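PDB 3OD1: ATP phosphoribosyltransferase regulatory subunit from Bacillus halodurans, which is probably required, as the HisZ partner of HisG, for the first step of histidine biosynthesis and may let histidine regulate that step by feedback. Local coordinates for residues Ser95-Arg100 / Leu104-Gln109; Glu202-Leu207 / Ser215-Leu220; Thr339-Ser344 / Glu353-Lys358. One frame throughout, in Å; residues are numbered along the deposited sequence.

How the interactions relate
Along the chain interaction 1 comes first, then interaction 2, and interaction 3 lies near the C-terminus. Interactions 1 and 2 belong to the histidyl-tRNA synthetase-like part, the first at the start of strand 104-113 of the large mixed sheet, the second in the helices between strands 162-167 and 265-268 of that sheet. Interaction 3 lies in the C-terminal domain, with its own parallel sheet of three strands. The first two centres are about 44 Å apart, the first and third about 46 Å, the second and third about 73 Å, on opposite sides of the chain's centre. The three are thus separate packing units; the first and third also touch the second subunit.

Interaction 1. Residues Ser95-Arg100 / Leu104-Gln109; sequences SSLKDR and LRLAYQ
R100 meets L104 just across the short link between the loop and the strand, and its side chain then runs back over the loop. Its CB lies 4.0 Å from L104 CD2, the point where the two side chains touch. CG stands beside the backbone N (chi1 -46°), and the chain bends at chi2 (-148°), which turns CD and the guanidinium away from L104 and over L97. There L97 CD2 sits 3.1 Å above the guanidinium plane, shifted toward the rim of the group. At the tip, NH2 forms a salt bridge with E22 of the second subunit.

The other branch of L104 touches backbone: CD1 is 3.9 Å from R100 O, a carbonyl that accepts a hydrogen bond from R309. Two residues further along the strand, L106 meets L97 of the loop tip to tip, CD1 to CD1 at 3.9 Å.

Two type I turns, S95 to K98 and L97 to R100, shape the loop. S95 O takes K98 N at 3.1 Å and K98 NZ at 2.9 Å from opposite faces of its plane. L97, L104 and L106 all rest on helix 86-94, while strand 104-113 pairs with strand 125-134 on one flank and strand 44-45 on the other.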
loop_
_atom_site.group_PDB
_atom_site.type_symbol
_atom_site.label_atom_id
_atom_site.label_comp_id
_atom_site.label_asym_id
_atom_site.label_seq_id
_atom_site.Cartn_x
_atom_site.Cartn_y
_atom_site.Cartn_z
ATOM N N SER B 95 4.565 -11.630 -19.303
ATOM C CA SER B 95 3.570 -12.683 -19.097
ATOM C C SER B 95 2.137 -12.168 -19.197
ATOM O O SER B 95 1.528 -12.258 -20.261
ATOM C CB SER B 95 3.797 -13.375 -17.756
ATOM O OG SER B 95 3.746 -12.444 -16.698
ATOM N N SER B 96 1.614 -11.643 -18.090
ATOM C CA SER B 96 0.257 -11.088 -18.005
ATOM C C SER B 96 -0.052 -10.089 -19.125
ATOM O O SER B 96 -1.173 -10.026 -19.630
ATOM C CB SER B 96 0.056 -10.380 -16.650
ATOM O OG SER B 96 0.168 -11.257 -15.528
ATOM N N LEU B 97 0.943 -9.289 -19.491
ATOM C CA LEU B 97 0.741 -8.231 -20.468
ATOM C C LEU B 97 1.485 -8.509 -21.758
ATOM O O LEU B 97 1.802 -7.574 -22.488
ATOM C CB LEU B 97 1.244 -6.893 -19.916
ATOM C CG LEU B 97 0.669 -6.334 -18.616
ATOM C CD1 LEU B 97 1.447 -5.083 -18.201
ATOM C CD2 LEU B 97 -0.813 -6.036 -18.760
ATOM N N LYS B 98 1.777 -9.780 -22.039
ATOM C CA LYS B 98 2.595 -10.114 -23.203
ATOM C C LYS B 98 1.930 -9.690 -24.503
ATOM O O LYS B 98 2.610 -9.386 -25.489
ATOM C CB LYS B 98 2.953 -11.605 -23.238
ATOM C CG LYS B 98 1.771 -12.562 -23.219
ATOM C CD LYS B 98 2.270 -13.995 -23.323
ATOM C CE LYS B 98 1.295 -14.985 -22.705
ATOM N NZ LYS B 98 1.307 -14.949 -21.211
ATOM N N ASP B 99 0.601 -9.653 -24.494
ATOM C CA ASP B 99 -0.153 -9.276 -25.683
ATOM C C ASP B 99 -0.463 -7.777 -25.764
ATOM O O ASP B 99 -1.186 -7.330 -26.659
ATOM C CB ASP B 99 -1.425 -10.117 -25.797
ATOM C CG ASP B 99 -1.142 -11.521 -26.300
ATOM O OD1 ASP B 99 -0.530 -11.646 -27.384
ATOM O OD2 ASP B 99 -1.520 -12.496 -25.614
ATOM N N ARG B 100 0.088 -7.001 -24.835
ATOM C CA ARG B 100 0.038 -5.553 -24.970
ATOM C C ARG B 100 1.318 -5.090 -25.659
ATOM O O ARG B 100 2.418 -5.316 -25.153
ATOM C CB ARG B 100 -0.141 -4.883 -23.606
ATOM C CG ARG B 100 -1.221 -5.533 -22.755
ATOM C CD ARG B 100 -1.929 -4.527 -21.857
ATOM N NE ARG B 100 -2.877 -5.184 -20.957
ATOM C CZ ARG B 100 -3.622 -4.552 -20.051
ATOM N NH1 ARG B 100 -3.540 -3.232 -19.920
ATOM N NH2 ARG B 100 -4.447 -5.246 -19.273
ATOM N N LEU B 104 5.202 0.239 -23.366
ATOM C CA LEU B 104 4.347 0.234 -22.192
ATOM C C LEU B 104 4.830 1.254 -21.172
ATOM O O LEU B 104 6.039 1.409 -20.942
ATOM C CB LEU B 104 4.333 -1.152 -21.565
ATOM C CG LEU B 104 3.522 -2.176 -22.352
ATOM C CD1 LEU B 104 3.939 -3.588 -21.973
ATOM C CD2 LEU B 104 2.035 -1.940 -22.098
ATOM N N ARG B 105 3.873 1.956 -20.582
ATOM C CA ARG B 105 4.146 2.965 -19.571
ATOM C C ARG B 105 3.400 2.567 -18.306
ATOM O O ARG B 105 2.167 2.657 -18.227
ATOM C CB ARG B 105 3.702 4.343 -20.057
ATOM C CG ARG B 105 4.645 4.946 -21.102
ATOM C CD ARG B 105 4.086 6.197 -21.715
ATOM N NE ARG B 105 5.102 6.871 -22.507
ATOM C CZ ARG B 105 5.389 6.564 -23.769
ATOM N NH1 ARG B 105 4.733 5.587 -24.387
ATOM N NH2 ARG B 105 6.348 7.226 -24.404
ATOM N N LEU B 106 4.157 2.099 -17.326
ATOM C CA LEU B 106 3.581 1.551 -16.118
ATOM C C LEU B 106 4.162 2.277 -14.921
ATOM O O LEU B 106 5.264 2.836 -14.999
ATOM C CB LEU B 106 3.854 0.050 -16.048
ATOM C CG LEU B 106 3.213 -0.790 -17.162
ATOM C CD1 LEU B 106 3.812 -2.177 -17.216
ATOM C CD2 LEU B 106 1.713 -0.907 -16.974
ATOM N N ALA B 107 3.418 2.269 -13.818
ATOM C CA ALA B 107 3.789 3.030 -12.627
ATOM C C ALA B 107 3.444 2.238 -11.380
ATOM O O ALA B 107 2.668 1.277 -11.437
ATOM C CB ALA B 107 3.059 4.400 -12.575
ATOM N N TYR B 108 4.024 2.628 -10.249
ATOM C CA TYR B 108 3.749 1.922 -9.003
ATOM C C TYR B 108 3.938 2.850 -7.818
ATOM O O TYR B 108 4.611 3.867 -7.919
ATOM C CB TYR B 108 4.685 0.720 -8.858
ATOM C CG TYR B 108 6.145 1.124 -8.868
ATOM C CD1 TYR B 108 6.845 1.232 -10.062
ATOM C CD2 TYR B 108 6.813 1.435 -7.684
ATOM C CE1 TYR B 108 8.194 1.614 -10.084
ATOM C CE2 TYR B 108 8.157 1.825 -7.691
ATOM C CZ TYR B 108 8.845 1.907 -8.893
ATOM O OH TYR B 108 10.174 2.303 -8.902
ATOM N N GLN B 109 3.317 2.490 -6.700
ATOM C CA GLN B 109 3.616 3.094 -5.419
ATOM C C GLN B 109 3.547 1.923 -4.443
ATOM O O GLN B 109 2.468 1.395 -4.159
ATOM C CB GLN B 109 2.583 4.171 -5.076
ATOM C CG GLN B 109 2.813 4.842 -3.747
ATOM C CD GLN B 109 1.732 5.871 -3.410
ATOM O OE1 GLN B 109 1.096 6.432 -4.304
ATOM N NE2 GLN B 109 1.540 6.133 -2.112
#

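Interaction 2. Residues Glu202-Leu207 / Ser215-Leu220; sequences EHVKSL and SRLMNL
V204 and L217 pack directly between the two helices; the flat ring of H203, on another side of the first helix, takes no part in this join. On one face of that ring L207 CG stands 4.2 Å above the plane, offset toward the rim. Beyond the two segments, the ring also meets that of F191, and NE2 has a weak hydrogen bond with R187. A second flat group, the R216 guanidinium, belongs to the other helix; it pairs with D177 through NH1 and bonds L236 O through NH2.

The apolar join is made by few atoms. V204 puts CG1 anti to its backbone nitrogen (chi1 176°), and this branch comes to 4.0 Å from L217 CB and 4.1 Å from L217 CD1. The side chains meet at a slant, and L188 of helix 182-193 touches both.

Beside this pair, selenomethionine M218 bends at chi2 and chi3, which carries its terminal methyl over to K205. The extended lysine chain crosses it at about a right angle: M218 CE lies 3.4 Å from K205 CE, closer than two such carbons normally sit, and 3.5 Å from K205 CG. Only the aliphatic part of the lysine is used in this contact.

Within 202-207, S206 OG donates to H203 O at 2.6 Å, tilted 25° from the carbonyl plane. With axes 10.1 Å apart and running at 173°, the segments form an antiparallel helical hairpin, part of the run of helices between strands 162-167 and 265-268. Its place in the chain is consistent with the helical insertion between motifs 2 and 3 of histidyl-tRNA synthetases.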
loop_
_atom_site.group_PDB
_atom_site.type_symbol
_atom_site.label_atom_id
_atom_site.label_comp_id
_atom_site.label_asym_id
_atom_site.label_seq_id
_atom_site.Cartn_x
_atom_site.Cartn_y
_atom_site.Cartn_z
ATOM N N GLU B 202 44.756 7.173 -6.489
ATOM C CA GLU B 202 45.884 6.382 -6.015
ATOM C C GLU B 202 46.087 5.166 -6.913
ATOM O O GLU B 202 47.213 4.825 -7.270
ATOM C CB GLU B 202 45.649 5.937 -4.568
ATOM C CG GLU B 202 46.920 5.594 -3.801
ATOM C CD GLU B 202 47.697 6.831 -3.367
ATOM O OE1 GLU B 202 48.948 6.773 -3.342
ATOM O OE2 GLU B 202 47.059 7.860 -3.050
ATOM N N HIS B 203 44.985 4.522 -7.282
ATOM C CA HIS B 203 45.029 3.317 -8.097
ATOM C C HIS B 203 45.543 3.596 -9.504
ATOM O O HIS B 203 46.299 2.803 -10.071
ATOM C CB HIS B 203 43.646 2.672 -8.174
ATOM C CG HIS B 203 43.643 1.348 -8.867
ATOM N ND1 HIS B 203 42.964 1.125 -10.047
ATOM C CD2 HIS B 203 44.250 0.177 -8.557
ATOM C CE1 HIS B 203 43.144 -0.128 -10.425
ATOM N NE2 HIS B 203 43.922 -0.724 -9.538
ATOM N N VAL B 204 45.122 4.721 -10.068
ATOM C CA VAL B 204 45.518 5.084 -11.421
ATOM C C VAL B 204 47.024 5.323 -11.493
ATOM O O VAL B 204 47.682 4.923 -12.452
ATOM C CB VAL B 204 44.756 6.334 -11.913
ATOM C CG1 VAL B 204 45.241 6.748 -13.286
ATOM C CG2 VAL B 204 43.260 6.061 -11.945
ATOM N N LYS B 205 47.568 5.970 -10.467
ATOM C CA LYS B 205 48.995 6.251 -10.426
ATOM C C LYS B 205 49.816 4.984 -10.191
ATOM O O LYS B 205 50.999 4.939 -10.520
ATOM C CB LYS B 205 49.309 7.312 -9.369
ATOM C CG LYS B 205 48.705 8.668 -9.683
ATOM C CD LYS B 205 49.352 9.777 -8.872
ATOM C CE LYS B 205 48.807 11.140 -9.281
ATOM N NZ LYS B 205 49.571 12.265 -8.670
ATOM N N SER B 206 49.181 3.955 -9.634
ATOM C CA SER B 206 49.859 2.680 -9.407
ATOM C C SER B 206 49.929 1.853 -10.686
ATOM O O SER B 206 50.842 1.047 -10.864
ATOM C CB SER B 206 49.171 1.875 -8.303
ATOM O OG SER B 206 47.940 1.312 -8.741
ATOM N N LEU B 207 48.964 2.061 -11.577
ATOM C CA LEU B 207 48.870 1.270 -12.801
ATOM C C LEU B 207 50.063 1.468 -13.721
ATOM O O LEU B 207 50.718 2.509 -13.699
ATOM C CB LEU B 207 47.583 1.595 -13.558
ATOM C CG LEU B 207 46.280 1.098 -12.937
ATOM C CD1 LEU B 207 45.121 1.524 -13.808
ATOM C CD2 LEU B 207 46.304 -0.415 -12.771
ATOM N N SER B 215 46.361 10.608 -17.415
ATOM C CA SER B 215 45.667 11.897 -17.445
ATOM C C SER B 215 44.223 11.753 -17.905
ATOM O O SER B 215 43.334 12.440 -17.403
ATOM C CB SER B 215 46.396 12.887 -18.354
ATOM O OG SER B 215 47.738 13.054 -17.938
ATOM N N ARG B 216 43.999 10.881 -18.882
ATOM C CA ARG B 216 42.653 10.626 -19.365
ATOM C C ARG B 216 41.806 10.092 -18.213
ATOM O O ARG B 216 40.796 10.690 -17.852
ATOM C CB ARG B 216 42.665 9.645 -20.543
ATOM C CG ARG B 216 43.405 10.156 -21.787
ATOM C CD ARG B 216 42.799 9.588 -23.070
ATOM N NE ARG B 216 43.207 8.207 -23.316
ATOM C CZ ARG B 216 42.469 7.294 -23.948
ATOM N NH1 ARG B 216 42.948 6.069 -24.117
ATOM N NH2 ARG B 216 41.256 7.590 -24.401
ATOM N N LEU B 217 42.234 8.975 -17.628
ATOM C CA LEU B 217 41.515 8.383 -16.506
ATOM C C LEU B 217 41.288 9.416 -15.408
ATOM O O LEU B 217 40.215 9.473 -14.798
ATOM C CB LEU B 217 42.276 7.176 -15.952
ATOM C CG LEU B 217 42.333 5.960 -16.883
ATOM C CD1 LEU B 217 43.070 4.806 -16.234
ATOM C CD2 LEU B 217 40.938 5.539 -17.273
HETATM N N MSE B 218 42.305 10.239 -15.183
HETATM C CA MSE B 218 42.285 11.255 -14.140
HETATM C C MSE B 218 41.245 12.342 -14.420
HETATM O O MSE B 218 40.500 12.764 -13.518
HETATM C CB MSE B 218 43.680 11.880 -14.010
HETATM C CG MSE B 218 44.105 12.160 -12.587
HETATM SE SE MSE B 218 44.143 10.543 -11.511
HETATM C CE MSE B 218 46.065 10.402 -11.235
ATOM N N ASN B 219 41.192 12.785 -15.674
ATOM C CA ASN B 219 40.303 13.876 -16.064
ATOM C C ASN B 219 38.820 13.499 -16.065
ATOM O O ASN B 219 37.952 14.372 -16.060
ATOM C CB ASN B 219 40.726 14.465 -17.415
ATOM C CG ASN B 219 41.938 15.375 -17.295
ATOM O OD1 ASN B 219 42.045 16.162 -16.353
ATOM N ND2 ASN B 219 42.860 15.267 -18.248
ATOM N N LEU B 220 38.533 12.200 -16.069
ATOM C CA LEU B 220 37.157 11.720 -15.941
ATOM C C LEU B 220 36.510 12.324 -14.709
ATOM O O LEU B 220 35.382 12.792 -14.767
ATOM C CB LEU B 220 37.124 10.196 -15.832
ATOM C CG LEU B 220 35.783 9.563 -15.455
ATOM C CD1 LEU B 220 34.689 9.976 -16.437
ATOM C CD2 LEU B 220 35.944 8.055 -15.416
#

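Interaction 3. Residues Thr339-Ser344 / Glu353-Lys358; sequences TCILFS and ELARKK
I341 reaches from the strand into the helix with its CD1 methyl, which meets both L354 and A355. From I341 CD1 it is 3.6 Å to L354 CG and 3.7 Å to L354 CD2, the two side chains meeting at a slant. The same methyl lies 4.0 Å from A355 CB and 3.8 Å from the backbone N of A355, so it touches the helix backbone as well as its side chains. The long branch of I341 is close to fully extended (chi2 165°), which gives it this span. On the helix side, L354 holds CG anti to its backbone nitrogen (chi1 176°), which sets CG and CD2 toward that methyl. One helical turn after L354, and two residues back along the strand from I341, K358 comes near T339, but the place of the lysine chain is unsure and this contact is doubtful.

Strand and helix run nearly antiparallel, at 166° and with axes 9.9 Å apart, as the first strand and the helix of a beta-alpha-beta crossover that continues into strand 365-369. The unit belongs to the C-terminal domain, probably related to the anticodon-binding domains of class IIa synthetases.

Around this first shell, I341 also touches V365 and C389 of the two flanking strands and A351 one turn earlier in the helix. Strand 339-343 is the middle one of three, its backbone bonded to V366 on one side and to D385 and I387 on the other.

On the outer face of the helix, E353 OE2 lies 3.6 Å from R356 NE; the two charges attract, but the carboxylate oxygen sits above the guanidinium and not at an N-H. R356 also packs on S258 of the second subunit, and F343, next but one to I341, on S140 of that same subunit.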
loop_
_atom_site.group_PDB
_atom_site.type_symbol
_atom_site.label_atom_id
_atom_site.label_comp_id
_atom_site.label_asym_id
_atom_site.label_seq_id
_atom_site.Cartn_x
_atom_site.Cartn_y
_atom_site.Cartn_z
ATOM N N THR B 339 -13.848 18.500 13.275
ATOM C CA THR B 339 -14.825 19.038 14.216
ATOM C C THR B 339 -15.380 17.887 15.067
ATOM O O THR B 339 -15.471 16.747 14.594
ATOM C CB THR B 339 -15.986 19.708 13.481
ATOM O OG1 THR B 339 -15.504 20.846 12.760
ATOM C CG2 THR B 339 -17.029 20.160 14.452
ATOM N N CYS B 340 -15.738 18.179 16.316
ATOM C CA CYS B 340 -16.257 17.159 17.220
ATOM C C CYS B 340 -17.610 17.576 17.803
ATOM O O CYS B 340 -17.727 18.623 18.425
ATOM C CB CYS B 340 -15.266 16.889 18.354
ATOM S SG CYS B 340 -15.844 15.686 19.576
ATOM N N ILE B 341 -18.632 16.759 17.572
ATOM C CA ILE B 341 -19.944 16.983 18.163
ATOM C C ILE B 341 -20.104 16.003 19.316
ATOM O O ILE B 341 -20.063 14.794 19.114
ATOM C CB ILE B 341 -21.081 16.763 17.135
ATOM C CG1 ILE B 341 -20.979 17.781 15.994
ATOM C CG2 ILE B 341 -22.447 16.848 17.816
ATOM C CD1 ILE B 341 -21.814 17.423 14.770
ATOM N N LEU B 342 -20.229 16.531 20.524
ATOM C CA LEU B 342 -20.443 15.703 21.709
ATOM C C LEU B 342 -21.933 15.656 21.992
ATOM O O LEU B 342 -22.582 16.696 22.095
ATOM C CB LEU B 342 -19.714 16.295 22.919
ATOM C CG LEU B 342 -18.189 16.350 22.814
ATOM C CD1 LEU B 342 -17.613 17.324 23.833
ATOM C CD2 LEU B 342 -17.584 14.950 22.979
ATOM N N PHE B 343 -22.489 14.460 22.110
ATOM C CA PHE B 343 -23.922 14.380 22.346
ATOM C C PHE B 343 -24.284 13.529 23.544
ATOM O O PHE B 343 -23.490 12.719 24.001
ATOM C CB PHE B 343 -24.671 13.895 21.097
ATOM C CG PHE B 343 -24.384 12.466 20.718
ATOM C CD1 PHE B 343 -25.240 11.447 21.102
ATOM C CD2 PHE B 343 -23.278 12.146 19.953
ATOM C CE1 PHE B 343 -24.982 10.132 20.742
ATOM C CE2 PHE B 343 -23.011 10.827 19.595
ATOM C CZ PHE B 343 -23.867 9.826 19.988
ATOM N N SER B 344 -25.486 13.748 24.067
ATOM C CA SER B 344 -26.076 12.828 25.034
ATOM C C SER B 344 -27.296 12.161 24.407
ATOM O O SER B 344 -27.699 12.500 23.289
ATOM C CB SER B 344 -26.456 13.537 26.330
ATOM O OG SER B 344 -27.458 14.513 26.107
ATOM N N GLU B 353 -27.943 14.112 12.682
ATOM C CA GLU B 353 -28.342 14.907 11.531
ATOM C C GLU B 353 -27.395 16.082 11.340
ATOM O O GLU B 353 -27.034 16.423 10.214
ATOM C CB GLU B 353 -29.797 15.374 11.641
ATOM C CG GLU B 353 -30.760 14.565 10.763
ATOM C CD GLU B 353 -30.334 14.524 9.296
ATOM O OE1 GLU B 353 -29.968 15.587 8.748
ATOM O OE2 GLU B 353 -30.368 13.429 8.687
ATOM N N LEU B 354 -26.982 16.702 12.436
ATOM C CA LEU B 354 -26.007 17.775 12.337
ATOM C C LEU B 354 -24.728 17.270 11.660
ATOM O O LEU B 354 -24.231 17.884 10.718
ATOM C CB LEU B 354 -25.705 18.358 13.713
ATOM C CG LEU B 354 -24.619 19.430 13.755
ATOM C CD1 LEU B 354 -24.900 20.530 12.737
ATOM C CD2 LEU B 354 -24.507 20.003 15.159
ATOM N N ALA B 355 -24.206 16.141 12.130
ATOM C CA ALA B 355 -22.999 15.562 11.548
ATOM C C ALA B 355 -23.260 15.165 10.096
ATOM O O ALA B 355 -22.462 15.464 9.212
ATOM C CB ALA B 355 -22.542 14.355 12.351
ATOM N N ARG B 356 -24.384 14.494 9.863
ATOM C CA ARG B 356 -24.788 14.100 8.510
ATOM C C ARG B 356 -24.678 15.291 7.581
ATOM O O ARG B 356 -24.172 15.179 6.471
ATOM C CB ARG B 356 -26.233 13.601 8.521
ATOM C CG ARG B 356 -26.470 12.283 7.817
ATOM C CD ARG B 356 -27.384 11.386 8.656
ATOM N NE ARG B 356 -28.320 10.631 7.827
ATOM C CZ ARG B 356 -29.352 9.936 8.297
ATOM N NH1 ARG B 356 -30.151 9.286 7.458
ATOM N NH2 ARG B 356 -29.590 9.893 9.603
ATOM N N LYS B 357 -25.142 16.444 8.047
ATOM C CA LYS B 357 -25.156 17.638 7.208
ATOM C C LYS B 357 -23.753 18.175 6.923
ATOM O O LYS B 357 -23.428 18.489 5.778
ATOM C CB LYS B 357 -26.049 18.724 7.817
ATOM C CG LYS B 357 -26.395 19.839 6.852
ATOM C CD LYS B 357 -27.650 20.582 7.277
ATOM C CE LYS B 357 -27.470 21.249 8.629
ATOM N NZ LYS B 357 -28.240 22.527 8.707
ATOM N N LYS B 358 -22.919 18.271 7.954
ATOM C CA LYS B 358 -21.565 18.801 7.785
ATOM C C LYS B 358 -20.711 17.914 6.865
ATOM O O LYS B 358 -19.982 18.409 6.000
ATOM C CB LYS B 358 -20.883 18.970 9.145
ATOM C CG LYS B 358 -21.827 19.390 10.265
ATOM C CD LYS B 358 -21.609 20.824 10.699
ATOM C CE LYS B 358 -20.365 20.978 11.551
ATOM N NZ LYS B 358 -20.165 22.412 11.897
#